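Local coordinates for protein histidine acid phosphatase (Bifidobacterium longum subsp. infantis, PDB 6RXD) that removes phosphate from phytate (myo-inositol hexakisphosphate) and probably also from other inositol polyphosphates and 2,3-bisphosphoglycerate, at residues K13-A18 with I314-H319; H45-L50 with A105-G110; K276-G281 with D289-V294. One frame throughout, in Å; residues are numbered along the deposited sequence.

Interaction 1. Residues K13-A18 with I314-H319; sequences KQPYVA and IAADMH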
loop_
_atom_site.group_PDB
_atom_site.type_symbol
_atom_site.label_atom_id
_atom_site.label_comp_id
_atom_site.label_asym_id
_atom_site.label_seq_id
_atom_site.Cartn_x
_atom_site.Cartn_y
_atom_site.Cartn_z
ATOM N N LYS A 13 1.067 7.358 -0.842
ATOM C CA LYS A 13 1.458 7.358 -2.255
ATOM C C LYS A 13 2.971 7.426 -2.398
ATOM O O LYS A 13 3.483 7.497 -3.503
ATOM C CB LYS A 13 0.829 8.544 -3.006
ATOM C CG LYS A 13 -0.490 8.256 -3.698
ATOM C CD LYS A 13 -1.542 7.706 -2.773
ATOM C CE LYS A 13 -2.888 7.631 -3.504
ATOM N NZ LYS A 13 -3.826 6.685 -2.864
ATOM N N GLN A 14 3.695 7.398 -1.285
ATOM C CA GLN A 14 5.152 7.392 -1.338
ATOM C C GLN A 14 5.676 6.306 -2.290
ATOM O O GLN A 14 5.364 5.118 -2.130
ATOM C CB GLN A 14 5.699 7.129 0.072
ATOM C CG GLN A 14 7.189 6.832 0.123
ATOM C CD GLN A 14 8.023 8.000 -0.319
ATOM O OE1 GLN A 14 7.843 9.125 0.169
ATOM N NE2 GLN A 14 8.956 7.753 -1.241
ATOM N N PRO A 15 6.469 6.699 -3.299
ATOM C CA PRO A 15 7.025 5.624 -4.129
ATOM C C PRO A 15 7.986 4.720 -3.343
ATOM O O PRO A 15 8.732 5.183 -2.468
ATOM C CB PRO A 15 7.783 6.390 -5.216
ATOM C CG PRO A 15 7.021 7.706 -5.326
ATOM C CD PRO A 15 6.689 8.031 -3.892
ATOM N N TYR A 16 7.954 3.426 -3.646
ATOM C CA TYR A 16 8.838 2.480 -2.977
ATOM C C TYR A 16 10.285 2.915 -3.076
ATOM O O TYR A 16 10.746 3.336 -4.144
ATOM C CB TYR A 16 8.704 1.107 -3.625
ATOM C CG TYR A 16 9.367 0.006 -2.839
ATOM C CD1 TYR A 16 8.869 -0.374 -1.607
ATOM C CD2 TYR A 16 10.477 -0.663 -3.340
ATOM C CE1 TYR A 16 9.463 -1.404 -0.876
ATOM C CE2 TYR A 16 11.075 -1.690 -2.630
ATOM C CZ TYR A 16 10.565 -2.056 -1.401
ATOM O OH TYR A 16 11.169 -3.080 -0.698
ATOM N N VAL A 17 10.999 2.809 -1.959
ATOM C CA VAL A 17 12.425 3.106 -1.932
ATOM C C VAL A 17 13.189 1.787 -1.937
ATOM O O VAL A 17 13.242 1.093 -0.928
ATOM C CB VAL A 17 12.801 3.934 -0.701
ATOM C CG1 VAL A 17 14.298 4.241 -0.714
ATOM C CG2 VAL A 17 11.998 5.225 -0.673
ATOM N N ALA A 18 13.757 1.434 -3.086
ATOM C CA ALA A 18 14.496 0.174 -3.216
ATOM C C ALA A 18 15.785 0.240 -2.400
ATOM O O ALA A 18 16.364 1.316 -2.237
ATOM C CB ALA A 18 14.805 -0.110 -4.673
ATOM N N ILE A 314 -0.058 11.690 -6.676
ATOM C CA ILE A 314 -0.155 10.716 -7.767
ATOM C C ILE A 314 0.894 11.014 -8.848
ATOM O O ILE A 314 1.405 10.106 -9.491
ATOM C CB ILE A 314 -1.582 10.644 -8.346
ATOM C CG1 ILE A 314 -2.537 10.027 -7.322
ATOM C CG2 ILE A 314 -1.640 9.771 -9.591
ATOM C CD1 ILE A 314 -2.290 8.537 -7.054
ATOM N N ALA A 315 1.214 12.292 -9.035
ATOM C CA ALA A 315 2.248 12.691 -9.995
ATOM C C ALA A 315 3.570 12.018 -9.669
ATOM O O ALA A 315 4.302 11.619 -10.575
ATOM C CB ALA A 315 2.421 14.190 -10.003
ATOM N N ALA A 316 3.884 11.888 -8.382
ATOM C CA ALA A 316 5.120 11.207 -7.985
ATOM C C ALA A 316 5.097 9.746 -8.419
ATOM O O ALA A 316 6.128 9.178 -8.791
ATOM C CB ALA A 316 5.329 11.307 -6.481
ATOM N N ASP A 317 3.921 9.130 -8.341
ATOM C CA ASP A 317 3.749 7.730 -8.724
ATOM C C ASP A 317 3.783 7.585 -10.228
ATOM O O ASP A 317 4.058 6.499 -10.745
ATOM C CB ASP A 317 2.413 7.204 -8.187
ATOM C CG ASP A 317 2.397 7.102 -6.682
ATOM O OD1 ASP A 317 1.346 6.727 -6.129
ATOM O OD2 ASP A 317 3.451 7.380 -6.058
ATOM N N MET A 318 3.506 8.684 -10.929
ATOM C CA MET A 318 3.489 8.685 -12.390
ATOM C C MET A 318 4.755 9.306 -12.965
ATOM O O MET A 318 4.749 9.865 -14.070
ATOM C CB MET A 318 2.253 9.414 -12.928
ATOM C CG MET A 318 0.949 8.821 -12.405
ATOM S SD MET A 318 -0.494 9.457 -13.287
ATOM C CE MET A 318 -0.319 8.620 -14.867
ATOM N N HIS A 319 5.841 9.209 -12.211
ATOM C CA HIS A 319 7.118 9.763 -12.644
ATOM C C HIS A 319 7.514 9.314 -14.048
ATOM O O HIS A 319 8.000 10.117 -14.849
ATOM C CB HIS A 319 8.203 9.377 -11.637
ATOM C CG HIS A 319 9.556 9.914 -11.978
ATOM N ND1 HIS A 319 10.444 9.230 -12.780
ATOM C CD2 HIS A 319 10.168 11.072 -11.635
ATOM C CE1 HIS A 319 11.548 9.943 -12.914
ATOM N NE2 HIS A 319 11.406 11.065 -12.230
#
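The aliphatic part of Lys13 lies across the end of Ile314, CE meeting the branch tip CD1 at 3.7 Å. In this branch 2 histidine phosphatase, the contact sets the loop ahead of helix 21-24 against the C-terminal part of helix 301-317. A bend in the lysine chain (chi2 56°) lays CG to CE along Ile314 CD1, and only NZ leads off. The stem is held close: CG packs at 3.4 Å from OD1 of Asp317, whose side chain crosses that of Lys13 at about a right angle. Lys13 NZ itself stays 6.1 Å from Asp317 OD1. The other acid oxygen comes very near the loop backbone, with OD2 of Asp317 2.6 Å from Lys13 O. With CG of Asp317 anti to its own carbonyl carbon (chi1 -68°), the acid group reaches back toward the loop. Pro15 completes the apolar part: its ring carbon CG faces Ala316 CB at 4.1 Å and also borders Asp317 OD2. Around these residues, Tyr10 touches both Pro15 and Ala316, while the backbone carbonyls of Ala316 and Asp317 are hydrogen-bonded to the side chains of Gln103 and Thr101. Farther along the loop, Tyr16 packs on helix 102-118, its hydroxyl hydrogen-bonded to Glu474 and Asn445. On the loop itself, Gln14 curls back so that NE2 meets Pro15 O in the carbonyl plane, on a lone pair, at 2.9 Å and nearly straight at 162°.

Interaction 2. Residues H45-L50 with A105-G110; sequences HGSRGL and AQQHYG
The His108 imidazole meets the 45-50 loop at its edge rather than over a face, with Gly46 CA in the ring plane and Gly46 N and the carbonyl carbon of His45 close to it. NE2 is 3.3 Å from Gly46 N, but the angle is too poor for a hydrogen bond; NE2 makes a weak one to Arg44 O, whereas Gly46 N is hydrogen-bonded to Ser146 OG. Gln107 CG, anti to the carbonyl carbon (chi1 -72°), starts an extended chain that carries the second flat group, its amide, out to Ser47. OE1 accepts from Ser47 N at 3.0 Å (163°), the donor tilted 23° from the carbonyl plane, while NE2 gives a weak bond to Ser47 OG at 3.2 Å; that hydroxyl is also hydrogen-bonded to Gln103. Replacing Gln107 with a leucine would probably leave the buried Ser47 N-H without its acceptor and Ser47 OG without the weak bond from NE2. His45 ND1 donates to Gly46 O at 2.7 Å, in its ring plane, which fixes the imidazole's rotation. Arg44, His45 and Gly46 form the Arg-His-Gly signature of histidine phosphatases; the loop leaving strand 34-44 touches helices 102-118 and 141-157, and Ser47 also meets Asp317 of helix 301-317.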
loop_
_atom_site.group_PDB
_atom_site.type_symbol
_atom_site.label_atom_id
_atom_site.label_comp_id
_atom_site.label_asym_id
_atom_site.label_seq_id
_atom_site.Cartn_x
_atom_site.Cartn_y
_atom_site.Cartn_z
ATOM N N HIS A 45 0.368 -3.793 -4.072
ATOM C CA HIS A 45 0.557 -3.499 -5.494
ATOM C C HIS A 45 1.445 -2.264 -5.659
ATOM O O HIS A 45 1.625 -1.473 -4.729
ATOM C CB HIS A 45 -0.804 -3.246 -6.143
ATOM C CG HIS A 45 -1.511 -2.054 -5.575
ATOM N ND1 HIS A 45 -1.165 -0.760 -5.897
ATOM C CD2 HIS A 45 -2.521 -1.964 -4.677
ATOM C CE1 HIS A 45 -1.935 0.080 -5.225
ATOM N NE2 HIS A 45 -2.767 -0.627 -4.479
ATOM N N GLY A 46 1.986 -2.088 -6.859
ATOM C CA GLY A 46 2.839 -0.951 -7.132
ATOM C C GLY A 46 2.037 0.304 -7.437
ATOM O O GLY A 46 0.800 0.290 -7.470
ATOM N N SER A 47 2.764 1.394 -7.652
ATOM C CA SER A 47 2.195 2.670 -8.072
ATOM C C SER A 47 1.190 2.542 -9.213
ATOM O O SER A 47 1.422 1.816 -10.181
ATOM C CB SER A 47 3.320 3.593 -8.523
ATOM O OG SER A 47 4.102 4.026 -7.427
ATOM N N ARG A 48 0.080 3.266 -9.070
ATOM C CA ARG A 48 -1.016 3.294 -10.037
ATOM C C ARG A 48 -1.279 4.729 -10.439
ATOM O O ARG A 48 -0.846 5.652 -9.758
ATOM C CB ARG A 48 -2.300 2.760 -9.396
ATOM C CG ARG A 48 -2.274 1.320 -8.947
ATOM C CD ARG A 48 -3.559 0.997 -8.183
ATOM N NE ARG A 48 -4.760 1.227 -8.987
ATOM C CZ ARG A 48 -5.861 0.480 -8.922
ATOM N NH1 ARG A 48 -6.906 0.761 -9.697
ATOM N NH2 ARG A 48 -5.918 -0.554 -8.090
ATOM N N GLY A 49 -2.011 4.923 -11.532
ATOM C CA GLY A 49 -2.423 6.265 -11.906
ATOM C C GLY A 49 -3.648 6.713 -11.133
ATOM O O GLY A 49 -4.040 6.076 -10.151
ATOM N N LEU A 50 -4.253 7.821 -11.557
ATOM C CA LEU A 50 -5.508 8.266 -10.959
ATOM C C LEU A 50 -6.559 7.183 -11.151
ATOM O O LEU A 50 -6.567 6.495 -12.173
ATOM C CB LEU A 50 -5.971 9.562 -11.625
ATOM C CG LEU A 50 -5.073 10.767 -11.356
ATOM C CD1 LEU A 50 -5.491 11.960 -12.233
ATOM C CD2 LEU A 50 -5.098 11.144 -9.868
ATOM N N ALA A 105 5.430 -0.946 -12.101
ATOM C CA ALA A 105 5.958 -2.158 -12.701
ATOM C C ALA A 105 7.412 -2.360 -12.279
ATOM O O ALA A 105 7.829 -3.482 -11.912
ATOM C CB ALA A 105 5.848 -2.086 -14.235
ATOM N N GLN A 106 8.191 -1.280 -12.337
ATOM C CA GLN A 106 9.608 -1.345 -11.974
ATOM C C GLN A 106 9.815 -1.699 -10.511
ATOM O O GLN A 106 10.776 -2.406 -10.176
ATOM C CB GLN A 106 10.331 -0.037 -12.320
ATOM C CG GLN A 106 10.454 0.192 -13.830
ATOM C CD GLN A 106 11.126 1.510 -14.198
ATOM O OE1 GLN A 106 11.040 2.498 -13.470
ATOM N NE2 GLN A 106 11.790 1.526 -15.346
ATOM N N GLN A 107 8.924 -1.212 -9.648
ATOM C CA GLN A 107 8.994 -1.518 -8.213
ATOM C C GLN A 107 8.969 -3.015 -8.004
ATOM O O GLN A 107 9.844 -3.574 -7.355
ATOM C CB GLN A 107 7.843 -0.857 -7.432
ATOM C CG GLN A 107 7.970 0.669 -7.295
ATOM C CD GLN A 107 6.663 1.344 -6.887
ATOM O OE1 GLN A 107 5.586 0.743 -6.977
ATOM N NE2 GLN A 107 6.750 2.609 -6.449
ATOM N N HIS A 108 7.966 -3.664 -8.580
ATOM C CA HIS A 108 7.807 -5.101 -8.400
ATOM C C HIS A 108 8.845 -5.924 -9.148
ATOM O O HIS A 108 9.289 -6.964 -8.659
ATOM C CB HIS A 108 6.370 -5.520 -8.709
ATOM C CG HIS A 108 5.446 -5.253 -7.569
ATOM N ND1 HIS A 108 5.222 -6.180 -6.571
ATOM C CD2 HIS A 108 4.770 -4.139 -7.209
ATOM C CE1 HIS A 108 4.420 -5.656 -5.663
ATOM N NE2 HIS A 108 4.133 -4.415 -6.020
ATOM N N TYR A 109 9.256 -5.450 -10.316
ATOM C CA TYR A 109 10.322 -6.126 -11.050
ATOM C C TYR A 109 11.584 -6.193 -10.183
ATOM O O TYR A 109 12.218 -7.244 -10.068
ATOM C CB TYR A 109 10.581 -5.376 -12.355
ATOM C CG TYR A 109 11.560 -6.067 -13.284
ATOM C CD1 TYR A 109 11.107 -6.870 -14.324
ATOM C CD2 TYR A 109 12.933 -5.905 -13.121
ATOM C CE1 TYR A 109 11.992 -7.496 -15.177
ATOM C CE2 TYR A 109 13.829 -6.533 -13.969
ATOM C CZ TYR A 109 13.349 -7.327 -14.993
ATOM O OH TYR A 109 14.235 -7.948 -15.844
ATOM N N GLY A 110 11.932 -5.079 -9.545
ATOM C CA GLY A 110 13.128 -5.033 -8.718
ATOM C C GLY A 110 13.001 -5.875 -7.465
ATOM O O GLY A 110 13.936 -6.567 -7.066
#

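Interaction 3. Residues K276-G281 with D289-V294; sequences KNCAPG and DACGEV
Ala279 and Ala290 form the close-packed end of this contact: Ala279 N donates to Ala290 O at 2.8 Å (158°), and Ala279 CB touches Ala290 CB at 4.2 Å. The same carbonyl oxygen also takes a CA-H...O contact from Cys278, and a reciprocal one joins Cys291 CA to Asn277 O at 3.2 Å, so the two backbones run close together. Ala279 packs on Thr89 and Val93 of helix 75-95 and on Tyr53. Cys278 SG, anti to the backbone N (chi1 -177°), is brought beside Cys291 SG. A disulfide between them is seen in this protein, but in the Cys278 conformer given, one of two, the SG atoms of Cys278 and Cys291 are 3.4 Å apart, so its state here is doubtful. Toward solvent the fit loosens, and water fills in for direct backbone bonds. One water accepts from Asn277 N (2.8 Å) and lies within reach of Gly292 O; a second, bound to Gly292 N at 2.9 Å, reaches Asn277 O only weakly. Lys276 NZ bonds Gly292 O at 2.8 Å, tentatively, in one of two conformers, while Val294 CG1 lies beside Lys276 CA at 4.0 Å. The segments run roughly antiparallel, their directions 147° apart. Together they form an irregular loop between the paired strands 264-265 and 297-298, where the two cysteines can be joined as a disulfide.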
loop_
_atom_site.group_PDB
_atom_site.type_symbol
_atom_site.label_atom_id
_atom_site.label_comp_id
_atom_site.label_asym_id
_atom_site.label_seq_id
_atom_site.Cartn_x
_atom_site.Cartn_y
_atom_site.Cartn_z
ATOM N N LYS A 276 -22.674 13.761 -18.320
ATOM C CA LYS A 276 -21.564 12.880 -17.998
ATOM C C LYS A 276 -20.364 13.243 -18.857
ATOM O O LYS A 276 -20.524 13.483 -20.052
ATOM C CB LYS A 276 -21.952 11.437 -18.291
ATOM C CG LYS A 276 -21.146 10.467 -17.484
ATOM C CD LYS A 276 -20.922 9.157 -18.194
ATOM C CE LYS A 276 -20.027 8.317 -17.323
ATOM N NZ LYS A 276 -19.136 9.240 -16.553
ATOM N N ASN A 277 -19.179 13.280 -18.266
ATOM C CA ASN A 277 -17.997 13.705 -19.006
ATOM C C ASN A 277 -16.987 12.576 -19.171
ATOM O O ASN A 277 -17.060 11.553 -18.492
ATOM C CB ASN A 277 -17.352 14.916 -18.314
ATOM C CG ASN A 277 -16.527 15.762 -19.260
ATOM O OD1 ASN A 277 -16.606 15.612 -20.479
ATOM N ND2 ASN A 277 -15.735 16.675 -18.699
ATOM N N CYS A 278 -16.066 12.762 -20.106
ATOM C CA CYS A 278 -15.014 11.790 -20.371
ATOM C C CYS A 278 -13.716 12.558 -20.580
ATOM O O CYS A 278 -13.733 13.634 -21.173
ATOM C CB CYS A 278 -15.356 10.988 -21.629
ATOM S SG CYS A 278 -14.199 9.665 -22.051
ATOM N N ALA A 279 -12.603 12.013 -20.093
ATOM C CA ALA A 279 -11.302 12.649 -20.292
ATOM C C ALA A 279 -11.034 12.867 -21.785
ATOM O O ALA A 279 -11.357 11.999 -22.602
ATOM C CB ALA A 279 -10.217 11.803 -19.683
ATOM N N PRO A 280 -10.452 14.027 -22.147
ATOM C CA PRO A 280 -10.151 14.309 -23.558
ATOM C C PRO A 280 -9.288 13.207 -24.167
ATOM O O PRO A 280 -8.284 12.817 -23.560
ATOM C CB PRO A 280 -9.347 15.613 -23.492
ATOM C CG PRO A 280 -9.792 16.270 -22.230
ATOM C CD PRO A 280 -10.026 15.131 -21.265
ATOM N N GLY A 281 -9.689 12.698 -25.331
ATOM C CA GLY A 281 -8.922 11.679 -26.032
ATOM C C GLY A 281 -9.216 10.250 -25.618
ATOM O O GLY A 281 -8.731 9.295 -26.232
ATOM N N ASP A 289 -13.251 4.140 -16.682
ATOM C CA ASP A 289 -12.791 4.988 -15.589
ATOM C C ASP A 289 -12.358 6.365 -16.069
ATOM O O ASP A 289 -12.112 7.258 -15.262
ATOM C CB ASP A 289 -11.675 4.293 -14.815
ATOM C CG ASP A 289 -12.195 3.151 -13.967
ATOM O OD1 ASP A 289 -13.211 3.353 -13.266
ATOM O OD2 ASP A 289 -11.614 2.046 -14.009
ATOM N N ALA A 290 -12.286 6.551 -17.384
ATOM C CA ALA A 290 -11.991 7.877 -17.927
ATOM C C ALA A 290 -13.226 8.775 -17.894
ATOM O O ALA A 290 -13.155 9.965 -18.203
ATOM C CB ALA A 290 -11.441 7.772 -19.333
ATOM N N CYS A 291 -14.358 8.193 -17.517
ATOM C CA CYS A 291 -15.587 8.934 -17.338
ATOM C C CYS A 291 -15.941 8.925 -15.857
ATOM O O CYS A 291 -16.253 7.874 -15.298
ATOM C CB CYS A 291 -16.696 8.268 -18.142
ATOM S SG CYS A 291 -16.299 8.050 -19.876
ATOM N N GLY A 292 -15.903 10.096 -15.231
ATOM C CA GLY A 292 -16.069 10.190 -13.790
ATOM C C GLY A 292 -17.514 10.251 -13.330
ATOM O O GLY A 292 -18.436 10.368 -14.139
ATOM N N GLU A 293 -17.711 10.168 -12.018
ATOM C CA GLU A 293 -19.051 10.250 -11.448
ATOM C C GLU A 293 -19.433 11.708 -11.299
ATOM O O GLU A 293 -18.654 12.500 -10.784
ATOM C CB GLU A 293 -19.087 9.554 -10.090
ATOM C CG GLU A 293 -18.883 8.058 -10.184
ATOM C CD GLU A 293 -18.808 7.427 -8.825
ATOM O OE1 GLU A 293 -18.952 8.187 -7.850
ATOM O OE2 GLU A 293 -18.617 6.195 -8.734
ATOM N N VAL A 294 -20.648 12.052 -11.717
ATOM C CA VAL A 294 -21.045 13.455 -11.781
ATOM C C VAL A 294 -21.245 14.093 -10.414
ATOM O O VAL A 294 -21.222 15.304 -10.298
ATOM C CB VAL A 294 -22.332 13.662 -12.633
ATOM C CG1 VAL A 294 -22.133 13.119 -14.029
ATOM C CG2 VAL A 294 -23.551 12.995 -11.965
HETATM O O HOH W 1 -18.631 12.921 -15.526
HETATM O O HOH W 2 -15.999 12.925 -15.763
#

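In the fold
Interactions 1 and 2 adjoin, with centres about 8 Å apart, and share neighbours: Gln107 packs against Pro15 and Tyr16, Ser47 against Asp317, and Leu50 against Ile314. Together they bring the N-terminal loop, the signature-motif loop and helices 102-118 and 301-317 into one region. Interaction 2 is fully buried, its polar groups met by specific hydrogen bonds; interaction 1 is partly buried and combines aliphatic contacts with one acid group. Interaction 3 lies apart, its centre about 24 Å from each of the others and about 26 Å from the centre of the chain, against about 11 Å for them. It joins neighbouring parts of one loop through backbone pairing, cysteines and bridging waters.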